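Local coordinates for protein Cg9734-pa (Drosophila melanogaster, PDB 2BK9) that binds heme through two axial histidines as a hexacoordinate insect globin and probably carries oxygen, perhaps with peroxidase activity, at residues Ser102-Ser105 and Tyr106-Lys110. The protein carries 1 engineered substitution. Residues are numbered along the deposited sequence; the frame is centred on the assembly and turned at random.
With HEM (protoporphyrin IX containing Fe), chain B.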
# COMPACT_ATOMS: atom_id res chain seq x y z
N SER A 102 6.57 -6.34 -10.46
CA SER A 102 7.75 -6.97 -9.94
C SER A 102 7.91 -6.70 -8.46
O SER A 102 7.33 -5.77 -7.90
CB SER A 102 8.95 -6.46 -10.66
OG SER A 102 9.15 -5.10 -10.35
N LYS A 103 8.81 -7.46 -7.83
CA LYS A 103 9.14 -7.14 -6.47
C LYS A 103 9.77 -5.74 -6.34
O LYS A 103 9.49 -5.04 -5.38
CB LYS A 103 10.04 -8.22 -5.85
CG LYS A 103 9.23 -9.51 -5.67
CD LYS A 103 9.98 -10.61 -4.96
CE LYS A 103 9.06 -11.81 -4.76
NZ LYS A 103 9.61 -12.97 -4.07
N GLU A 104 10.58 -5.33 -7.33
CA GLU A 104 11.08 -3.99 -7.33
C GLU A 104 9.95 -2.95 -7.35
O GLU A 104 10.01 -1.98 -6.59
CB GLU A 104 12.02 -3.77 -8.54
CG GLU A 104 12.61 -2.37 -8.52
CD GLU A 104 13.35 -1.96 -9.74
OE1 GLU A 104 14.19 -1.04 -9.64
OE2 GLU A 104 13.11 -2.57 -10.80
N SER A 105 8.95 -3.17 -8.20
CA SER A 105 7.82 -2.26 -8.24
C SER A 105 7.09 -2.19 -6.90
O SER A 105 6.78 -1.11 -6.41
CB SER A 105 6.87 -2.72 -9.34
OG SER A 105 5.75 -1.92 -9.46
N TYR A 106 6.79 -3.33 -6.28
CA TYR A 106 6.23 -3.32 -4.96
C TYR A 106 7.12 -2.57 -3.97
O TYR A 106 6.62 -1.79 -3.15
CB TYR A 106 5.97 -4.72 -4.43
CG TYR A 106 4.70 -5.36 -4.95
CD1 TYR A 106 3.46 -4.92 -4.54
CD2 TYR A 106 4.78 -6.45 -5.80
CE1 TYR A 106 2.30 -5.53 -4.95
CE2 TYR A 106 3.61 -7.08 -6.21
CZ TYR A 106 2.38 -6.64 -5.77
OH TYR A 106 1.23 -7.26 -6.13
N ASN A 107 8.42 -2.80 -4.00
CA ASN A 107 9.34 -2.13 -3.07
C ASN A 107 9.39 -0.62 -3.33
O ASN A 107 9.50 0.16 -2.39
CB ASN A 107 10.70 -2.78 -3.11
CG ASN A 107 10.73 -4.09 -2.37
OD1 ASN A 107 10.01 -4.28 -1.39
ND2 ASN A 107 11.55 -5.03 -2.85
N GLN A 108 9.26 -0.20 -4.59
CA GLN A 108 9.11 1.20 -4.93
C GLN A 108 7.88 1.79 -4.22
O GLN A 108 7.94 2.85 -3.59
CB GLN A 108 9.01 1.36 -6.46
CG GLN A 108 10.32 1.16 -7.17
CD GLN A 108 10.16 1.05 -8.68
OE1 GLN A 108 9.06 0.84 -9.19
NE2 GLN A 108 11.25 1.19 -9.40
N LEU A 109 6.75 1.10 -4.31
CA LEU A 109 5.54 1.58 -3.67
C LEU A 109 5.67 1.58 -2.16
O LEU A 109 5.14 2.47 -1.49
CB LEU A 109 4.33 0.72 -4.12
CG LEU A 109 2.99 1.25 -3.63
CD1 LEU A 109 2.62 2.57 -4.21
CD2 LEU A 109 1.88 0.25 -3.91
N LYS A 110 6.37 0.59 -1.63
CA LYS A 110 6.50 0.44 -0.18
C LYS A 110 7.09 1.70 0.46
O LYS A 110 6.59 2.22 1.46
CB LYS A 110 7.40 -0.76 0.14
CG LYS A 110 7.61 -1.12 1.57
CD LYS A 110 8.66 -2.30 1.66
CE LYS A 110 8.60 -3.11 2.93
NZ LYS A 110 9.85 -3.92 2.98
CHA HEM B . -5.19 -3.45 -9.94
CHB HEM B . -4.59 -3.18 -5.18
CHC HEM B . 0.02 -2.21 -5.92
CHD HEM B . -0.68 -2.02 -10.64
C1A HEM B . -5.40 -3.53 -8.59
C2A HEM B . -6.61 -4.03 -7.94
C3A HEM B . -6.45 -3.99 -6.60
C4A HEM B . -5.16 -3.41 -6.39
CMA HEM B . -7.39 -4.39 -5.45
CAA HEM B . -7.83 -4.54 -8.72
CBA HEM B . -7.57 -5.95 -9.27
CGA HEM B . -8.76 -6.30 -10.12
O1A HEM B . -8.84 -5.84 -11.30
O2A HEM B . -9.62 -7.05 -9.63
C1B HEM B . -3.28 -2.83 -4.95
C2B HEM B . -2.68 -2.78 -3.65
C3B HEM B . -1.37 -2.51 -3.86
C4B HEM B . -1.15 -2.45 -5.27
CMB HEM B . -3.41 -2.98 -2.35
CAB HEM B . -0.28 -2.42 -2.87
CBB HEM B . -0.39 -1.97 -1.63
C1C HEM B . 0.26 -2.08 -7.25
C2C HEM B . 1.54 -1.81 -7.89
C3C HEM B . 1.34 -1.69 -9.21
C4C HEM B . -0.06 -1.93 -9.43
CMC HEM B . 2.86 -1.71 -7.13
CAC HEM B . 2.41 -1.39 -10.21
CBC HEM B . 2.28 -0.77 -11.37
C1D HEM B . -1.96 -2.37 -10.88
C2D HEM B . -2.52 -2.55 -12.15
C3D HEM B . -3.87 -2.97 -11.96
C4D HEM B . -4.04 -3.03 -10.53
CMD HEM B . -1.83 -2.30 -13.48
CAD HEM B . -4.86 -3.28 -13.05
CBD HEM B . -5.52 -2.05 -13.58
CGD HEM B . -6.49 -2.31 -14.69
O1D HEM B . -6.98 -1.34 -15.31
O2D HEM B . -6.79 -3.51 -14.96
NA HEM B . -4.51 -3.18 -7.62
NB HEM B . -2.32 -2.62 -5.95
NC HEM B . -0.71 -2.15 -8.23
ND HEM B . -2.89 -2.67 -9.91
FE HEM B . -2.64 -2.63 -7.93
O HOH W 1 13.71 1.09 -7.95
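Ser-102 O accepts the N-H of Tyr-106 at 3.0 Å, the first i to i+4 bond at the start of helix 103-120. Lys-103, Glu-104 and Ser-105 repeat the pattern with Asn-107, Gln-108 and Leu-109. Ser-102 stands at the N-cap: its OG turns back to take the N-H of Ser-105 at 2.9 Å, satisfying a first-turn amide that has no preceding helical carbonyl. Along the outer flank Glu-104 and Gln-108, one turn apart, meet through water. Glu-104 OE1 lies 3.7 Å from Gln-108 NE2, with carboxylate and amide planes turned 38° apart. One water spans the pair, donating to Glu-104 OE1 at 2.8 Å and accepting from Gln-108 NE2. With CG anti to its carbonyl carbon (chi1 -74°), Gln-108 runs extended back toward the preceding turn, its CG against Glu-104 O and its OE1 3.5 Å from Ser-105 CA. The other end of this amide, OE1, accepts from Asn-38 ND2, while Asn-38 OD1 bonds Ser-105 OG, so one asparagine grips both residues. Cut back to an alanine here, the chain would lose both amide ends, and Asn-38 ND2 and the water on Glu-104 would probably be left to find other partners. On the inner flank Ser-105 OG approaches heme CAC at 3.5 Å, and Leu-109 CD2 packs 3.6 Å from heme CAB. The Tyr-106 ring, with Lys-103 CA at its edge, reaches obliquely to heme CHC (4.1 Å from CE1) and lies beside the iron ligand His-96; Ile-142 and Phe-143 of helix 125-143 also touch it. This is the serine-capped, amphipathic start of the globin G helix, its inner side lining the heme pocket of the globin fold.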